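Local coordinates for cobalamin biosynthesis protein CobN (PDB 7C6O) that probably catalyses, as the large subunit of cobaltochelatase, the insertion of cobalt into the corrin ring during cobalamin biosynthesis, at residues Ala386-Leu398 and Ile697-Thr709. Residues are numbered along the deposited sequence; the frame is centred on the assembly and turned at random. Where two conformers were deposited one is given.
Sequences AVGLDTPASAVAL and IRDGLHILGQNPT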
ATOM      1  N   ALA A 386     -14.077  -1.171   9.170  1.00 32.59           N
ATOM      2  CA  ALA A 386     -13.869  -1.447   7.751  1.00 29.98           C
ATOM      3  C   ALA A 386     -14.260  -0.203   6.976  1.00 30.75           C
ATOM      4  O   ALA A 386     -15.438   0.161   6.945  1.00 28.38           O
ATOM      5  CB  ALA A 386     -14.683  -2.654   7.290  1.00 27.83           C
ATOM      6  N   VAL A 387     -13.278   0.438   6.343  1.00 27.21           N
ATOM      7  CA  VAL A 387     -13.506   1.736   5.724  1.00 25.26           C
ATOM      8  C   VAL A 387     -14.441   1.586   4.533  1.00 27.07           C
ATOM      9  O   VAL A 387     -14.212   0.757   3.641  1.00 24.98           O
ATOM     10  CB  VAL A 387     -12.169   2.371   5.320  1.00 25.75           C
ATOM     11  CG1 VAL A 387     -12.403   3.602   4.462  1.00 23.28           C
ATOM     12  CG2 VAL A 387     -11.383   2.736   6.571  1.00 29.32           C
ATOM     13  N   GLY A 388     -15.512   2.382   4.525  1.00 27.07           N
ATOM     14  CA  GLY A 388     -16.496   2.377   3.461  1.00 28.09           C
ATOM     15  C   GLY A 388     -17.370   1.145   3.373  1.00 24.18           C
ATOM     16  O   GLY A 388     -18.218   1.074   2.475  1.00 20.23           O
ATOM     17  N   LEU A 389     -17.213   0.182   4.276  1.00 18.12           N
ATOM     18  CA  LEU A 389     -17.856  -1.117   4.154  1.00 16.11           C
ATOM     19  C   LEU A 389     -18.821  -1.354   5.307  1.00 15.85           C
ATOM     20  O   LEU A 389     -18.497  -1.082   6.469  1.00 14.82           O
ATOM     21  CB  LEU A 389     -16.803  -2.234   4.117  1.00 14.66           C
ATOM     22  CG  LEU A 389     -17.280  -3.662   3.843  1.00 17.01           C
ATOM     23  CD1 LEU A 389     -17.738  -3.802   2.401  1.00 17.34           C
ATOM     24  CD2 LEU A 389     -16.175  -4.664   4.157  1.00 20.09           C
ATOM     25  N   ASP A 390     -20.007  -1.864   4.979  1.00 14.81           N
ATOM     26  CA  ASP A 390     -20.944  -2.375   5.981  1.00 14.69           C
ATOM     27  C   ASP A 390     -20.477  -3.782   6.339  1.00 15.15           C
ATOM     28  O   ASP A 390     -20.876  -4.773   5.723  1.00 10.45           O
ATOM     29  CB  ASP A 390     -22.374  -2.365   5.448  1.00 15.26           C
ATOM     30  CG  ASP A 390     -23.412  -2.705   6.516  1.00 17.95           C
ATOM     31  OD1 ASP A 390     -23.082  -3.397   7.503  1.00 16.93           O
ATOM     32  OD2 ASP A 390     -24.578  -2.288   6.354  1.00 16.30           O
ATOM     33  N   THR A 391     -19.611  -3.862   7.349  1.00 14.46           N
ATOM     34  CA  THR A 391     -19.023  -5.146   7.732  1.00 17.93           C
ATOM     35  C   THR A 391     -20.060  -6.166   8.188  1.00 18.71           C
ATOM     36  O   THR A 391     -19.981  -7.326   7.746  1.00 17.43           O
ATOM     37  CB  THR A 391     -17.956  -4.921   8.810  1.00 21.14           C
ATOM     38  OG1 THR A 391     -17.443  -3.588   8.700  1.00 27.29           O
ATOM     39  CG2 THR A 391     -16.813  -5.911   8.644  1.00 21.75           C
ATOM     40  N   PRO A 392     -21.031  -5.835   9.052  1.00 19.80           N
ATOM     41  CA  PRO A 392     -22.006  -6.867   9.446  1.00 19.03           C
ATOM     42  C   PRO A 392     -22.851  -7.371   8.290  1.00 18.19           C
ATOM     43  O   PRO A 392     -23.064  -8.585   8.172  1.00 17.85           O
ATOM     44  CB  PRO A 392     -22.856  -6.157  10.510  1.00 15.92           C
ATOM     45  CG  PRO A 392     -21.970  -5.082  11.041  1.00 17.01           C
ATOM     46  CD  PRO A 392     -21.210  -4.602   9.841  1.00 17.36           C
ATOM     47  N   ALA A 393     -23.344  -6.475   7.430  1.00 15.66           N
ATOM     48  CA  ALA A 393     -24.149  -6.922   6.297  1.00 17.92           C
ATOM     49  C   ALA A 393     -23.309  -7.717   5.302  1.00 19.24           C
ATOM     50  O   ALA A 393     -23.797  -8.688   4.709  1.00 18.88           O
ATOM     51  CB  ALA A 393     -24.808  -5.725   5.612  1.00 16.09           C
ATOM     52  N   SER A 394     -22.048  -7.325   5.112  1.00 15.88           N
ATOM     53  CA  SER A 394     -21.158  -8.079   4.234  1.00 16.78           C
ATOM     54  C   SER A 394     -20.874  -9.465   4.798  1.00 19.92           C
ATOM     55  O   SER A 394     -20.815 -10.447   4.049  1.00 20.41           O
ATOM     56  CB  SER A 394     -19.851  -7.313   4.024  1.00 17.24           C
ATOM     57  OG  SER A 394     -20.084  -6.063   3.398  1.00 17.43           O
ATOM     58  N   ALA A 395     -20.685  -9.561   6.117  1.00 19.31           N
ATOM     59  CA  ALA A 395     -20.473 -10.862   6.742  1.00 19.09           C
ATOM     60  C   ALA A 395     -21.692 -11.760   6.574  1.00 19.71           C
ATOM     61  O   ALA A 395     -21.557 -12.949   6.258  1.00 20.05           O
ATOM     62  CB  ALA A 395     -20.137 -10.684   8.222  1.00 18.48           C
ATOM     63  N   VAL A 396     -22.892 -11.213   6.782  1.00 19.29           N
ATOM     64  CA  VAL A 396     -24.111 -11.997   6.590  1.00 20.91           C
ATOM     65  C   VAL A 396     -24.191 -12.499   5.154  1.00 20.73           C
ATOM     66  O   VAL A 396     -24.432 -13.687   4.904  1.00 17.69           O
ATOM     67  CB  VAL A 396     -25.353 -11.169   6.966  1.00 19.93           C
ATOM     68  CG1 VAL A 396     -26.621 -11.847   6.457  1.00 18.74           C
ATOM     69  CG2 VAL A 396     -25.424 -10.972   8.475  1.00 20.62           C
ATOM     70  N   ALA A 397     -23.977 -11.601   4.188  1.00 17.41           N
ATOM     71  CA  ALA A 397     -24.082 -11.984   2.783  1.00 16.82           C
ATOM     72  C   ALA A 397     -23.041 -13.033   2.419  1.00 17.49           C
ATOM     73  O   ALA A 397     -23.317 -13.947   1.633  1.00 17.90           O
ATOM     74  CB  ALA A 397     -23.943 -10.752   1.889  1.00 18.58           C
ATOM     75  N   LEU A 398     -21.838 -12.925   2.989  1.00 15.29           N
ATOM     76  CA  LEU A 398     -20.811 -13.930   2.735  1.00 16.70           C
ATOM     77  C   LEU A 398     -21.202 -15.274   3.338  1.00 16.43           C
ATOM     78  O   LEU A 398     -21.086 -16.316   2.684  1.00 18.09           O
ATOM     79  CB  LEU A 398     -19.465 -13.462   3.290  1.00 17.59           C
ATOM     80  CG  LEU A 398     -18.337 -14.496   3.244  1.00 14.58           C
ATOM     81  CD1 LEU A 398     -18.007 -14.870   1.805  1.00 14.13           C
ATOM     82  CD2 LEU A 398     -17.097 -13.986   3.965  1.00 13.01           C
ATOM     83  N   ILE A 697     -20.243  13.126  -1.360  1.00 12.30           N
ATOM     84  CA  ILE A 697     -20.111  12.483  -0.061  1.00 13.82           C
ATOM     85  C   ILE A 697     -20.725  11.096  -0.162  1.00 14.29           C
ATOM     86  O   ILE A 697     -21.486  10.793  -1.084  1.00 15.07           O
ATOM     87  CB  ILE A 697     -20.785  13.278   1.078  1.00 13.04           C
ATOM     88  CG1 ILE A 697     -22.292  13.374   0.832  1.00 14.33           C
ATOM     89  CG2 ILE A 697     -20.169  14.664   1.210  1.00 12.65           C
ATOM     90  CD1 ILE A 697     -23.061  14.005   1.977  1.00 18.28           C
ATOM     91  N   ARG A 698     -20.385  10.236   0.792  0.46 10.51           N
ATOM     92  CA  ARG A 698     -20.957   8.899   0.762  0.60 12.59           C
ATOM     93  C   ARG A 698     -22.430   8.948   1.147  0.46  9.26           C
ATOM     94  O   ARG A 698     -22.844   9.733   2.006  0.46  9.19           O
ATOM     95  CB  ARG A 698     -20.183   7.948   1.672  0.60 14.77           C
ATOM     96  CG  ARG A 698     -20.227   8.247   3.153  0.60 14.32           C
ATOM     97  CD  ARG A 698     -19.361   7.223   3.872  0.60 16.77           C
ATOM     98  NE  ARG A 698     -19.215   7.465   5.304  0.60 19.99           N
ATOM     99  CZ  ARG A 698     -18.394   8.372   5.824  0.60 21.63           C
ATOM    100  NH1 ARG A 698     -17.668   9.141   5.024  0.60 19.92           N
ATOM    101  NH2 ARG A 698     -18.306   8.515   7.141  0.60 23.48           N
ATOM    102  N   ASP A 699     -23.222   8.117   0.478  1.00 12.34           N
ATOM    103  CA  ASP A 699     -24.673   8.067   0.595  1.00 17.12           C
ATOM    104  C   ASP A 699     -25.113   6.680   1.042  1.00 17.72           C
ATOM    105  O   ASP A 699     -26.162   6.170   0.639  1.00 20.79           O
ATOM    106  CB  ASP A 699     -25.330   8.464  -0.725  1.00 20.85           C
ATOM    107  CG  ASP A 699     -26.803   8.769  -0.571  1.00 25.11           C
ATOM    108  OD1 ASP A 699     -27.170   9.428   0.424  1.00 25.51           O
ATOM    109  OD2 ASP A 699     -27.588   8.353  -1.447  1.00 28.03           O
ATOM    110  N   GLY A 700     -24.306   6.064   1.889  1.00 14.06           N
ATOM    111  CA  GLY A 700     -24.490   4.712   2.359  1.00 17.06           C
ATOM    112  C   GLY A 700     -23.143   4.044   2.522  1.00 16.39           C
ATOM    113  O   GLY A 700     -22.096   4.687   2.462  1.00 17.63           O
ATOM    114  N   LEU A 701     -23.174   2.733   2.742  1.00 14.93           N
ATOM    115  CA  LEU A 701     -21.965   1.933   2.844  1.00 14.72           C
ATOM    116  C   LEU A 701     -22.053   0.787   1.851  1.00 16.27           C
ATOM    117  O   LEU A 701     -23.145   0.325   1.513  1.00 17.36           O
ATOM    118  CB  LEU A 701     -21.765   1.384   4.262  1.00 18.09           C
ATOM    119  CG  LEU A 701     -21.638   2.425   5.376  1.00 16.91           C
ATOM    120  CD1 LEU A 701     -21.584   1.751   6.737  1.00 18.94           C
ATOM    121  CD2 LEU A 701     -20.405   3.281   5.153  1.00 17.77           C
ATOM    122  N   HIS A 702     -20.899   0.330   1.380  1.00 17.20           N
ATOM    123  CA  HIS A 702     -20.887  -0.777   0.439  1.00 16.08           C
ATOM    124  C   HIS A 702     -21.168  -2.086   1.162  1.00 14.88           C
ATOM    125  O   HIS A 702     -20.712  -2.303   2.288  1.00 17.16           O
ATOM    126  CB  HIS A 702     -19.549  -0.869  -0.294  1.00 16.75           C
ATOM    127  CG  HIS A 702     -19.503  -1.971  -1.307  1.00 16.04           C
ATOM    128  ND1 HIS A 702     -20.344  -2.009  -2.400  1.00 16.65           N
ATOM    129  CD2 HIS A 702     -18.736  -3.084  -1.385  1.00 17.00           C
ATOM    130  CE1 HIS A 702     -20.091  -3.093  -3.111  1.00 17.43           C
ATOM    131  NE2 HIS A 702     -19.120  -3.764  -2.516  1.00 15.23           N
ATOM    132  N   ILE A 703     -21.939  -2.951   0.510  1.00 13.14           N
ATOM    133  CA  ILE A 703     -22.166  -4.319   0.962  1.00 13.42           C
ATOM    134  C   ILE A 703     -21.505  -5.247  -0.044  1.00 14.78           C
ATOM    135  O   ILE A 703     -21.749  -5.136  -1.252  1.00 15.54           O
ATOM    136  CB  ILE A 703     -23.663  -4.634   1.112  1.00 15.68           C
ATOM    137  CG1 ILE A 703     -24.300  -3.730   2.166  1.00 17.71           C
ATOM    138  CG2 ILE A 703     -23.869  -6.099   1.486  1.00 17.37           C
ATOM    139  CD1 ILE A 703     -25.787  -3.958   2.331  1.00 17.51           C
ATOM    140  N   LEU A 704     -20.658  -6.146   0.455  1.00 14.45           N
ATOM    141  CA  LEU A 704     -19.877  -7.027  -0.402  1.00 15.41           C
ATOM    142  C   LEU A 704     -20.776  -7.754  -1.395  1.00 16.15           C
ATOM    143  O   LEU A 704     -21.783  -8.355  -1.015  1.00 17.61           O
ATOM    144  CB  LEU A 704     -19.116  -8.031   0.468  1.00 17.48           C
ATOM    145  CG  LEU A 704     -17.692  -8.433   0.091  1.00 24.49           C
ATOM    146  CD1 LEU A 704     -16.821  -7.203  -0.086  1.00 23.60           C
ATOM    147  CD2 LEU A 704     -17.116  -9.338   1.169  1.00 23.54           C
ATOM    148  N   GLY A 705     -20.421  -7.667  -2.677  1.00 17.25           N
ATOM    149  CA  GLY A 705     -21.148  -8.347  -3.728  1.00 19.03           C
ATOM    150  C   GLY A 705     -22.395  -7.647  -4.226  1.00 22.55           C
ATOM    151  O   GLY A 705     -23.069  -8.183  -5.115  1.00 22.73           O
ATOM    152  N   GLN A 706     -22.719  -6.471  -3.702  1.00 22.00           N
ATOM    153  CA  GLN A 706     -23.961  -5.772  -4.028  1.00 24.45           C
ATOM    154  C   GLN A 706     -23.637  -4.588  -4.937  1.00 25.30           C
ATOM    155  O   GLN A 706     -23.185  -3.539  -4.470  1.00 21.81           O
ATOM    156  CB  GLN A 706     -24.665  -5.325  -2.749  1.00 27.04           C
ATOM    157  CG  GLN A 706     -25.923  -4.508  -2.964  1.00 35.32           C
ATOM    158  CD  GLN A 706     -26.584  -4.136  -1.653  1.00 40.03           C
ATOM    159  OE1 GLN A 706     -26.647  -2.962  -1.286  1.00 43.64           O
ATOM    160  NE2 GLN A 706     -27.073  -5.139  -0.933  1.00 39.36           N
ATOM    161  N   ASN A 707     -23.862  -4.761  -6.242  1.00 28.58           N
ATOM    162  CA  ASN A 707     -23.622  -3.663  -7.166  0.58 29.25           C
ATOM    163  C   ASN A 707     -24.768  -2.654  -7.092  1.00 28.92           C
ATOM    164  O   ASN A 707     -25.935  -3.044  -7.006  1.00 27.36           O
ATOM    165  CB  ASN A 707     -23.468  -4.180  -8.598  0.58 29.20           C
ATOM    166  CG  ASN A 707     -24.598  -5.102  -9.012  0.58 29.92           C
ATOM    167  OD1 ASN A 707     -24.940  -6.045  -8.297  0.58 28.96           O
ATOM    168  ND2 ASN A 707     -25.188  -4.830 -10.171  0.58 29.27           N
ATOM    169  N   PRO A 708     -24.462  -1.356  -7.107  1.00 30.57           N
ATOM    170  CA  PRO A 708     -25.524  -0.349  -7.009  1.00 30.26           C
ATOM    171  C   PRO A 708     -26.477  -0.409  -8.191  1.00 29.90           C
ATOM    172  O   PRO A 708     -26.093  -0.714  -9.323  1.00 29.77           O
ATOM    173  CB  PRO A 708     -24.754   0.976  -6.978  1.00 31.32           C
ATOM    174  CG  PRO A 708     -23.408   0.607  -6.440  1.00 31.29           C
ATOM    175  CD  PRO A 708     -23.124  -0.753  -7.008  1.00 32.63           C
ATOM    176  N   THR A 709     -27.743  -0.116  -7.906  1.00 30.47           N
ATOM    177  CA  THR A 709     -28.810  -0.115  -8.894  1.00 29.77           C
ATOM    178  C   THR A 709     -29.650   1.142  -8.721  1.00 25.60           C
ATOM    179  O   THR A 709     -29.543   1.855  -7.719  1.00 23.42           O
ATOM    180  CB  THR A 709     -29.703  -1.357  -8.763  1.00 33.64           C
ATOM    181  OG1 THR A 709     -30.249  -1.411  -7.439  1.00 34.98           O
ATOM    182  CG2 THR A 709     -28.906  -2.626  -9.034  1.00 32.92           C
TER
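A single parallel beta bridge pairs L389 with H702 just before helix 391-405, illustrating how a helix start can be tied to a distant loop. H702 uses both of its backbone polar groups: its N donates to G388 O (3.0 Å), and its O accepts from D390 N (2.8 Å), nearly straight at 169° and in the carbonyl plane. One helical turn on, S394 extends the link. With OG anti to the carbonyl carbon (chi1 -62°), the hydroxyl reaches back to D390 O, which it meets from above the carbonyl plane, and S394 OG accepts from L704 N at 3.0 Å; its proton is thus committed to the helix and its oxygen to the loop. D390 caps the helix, its OD1 receiving A393 N, while OD2 is held by H1135. Apolar contacts fill in: I703 CD1 lies 3.9 Å from A393 CB, and L389 CD1 4.3 Å from L704 CD1. L389 CD1 also touches the H702 ring obliquely. The imidazole NE2 is hydrogen-bonded to E807 OE1, which also accepts from G705 N, and K1138 NZ hydrogen-bonds to L389 O. The Asp N-cap closes the helix's first turn, while parallel bridge and S394 hydroxyl dock that turn on the extended loop within the CobN/magnesium chelatase family region.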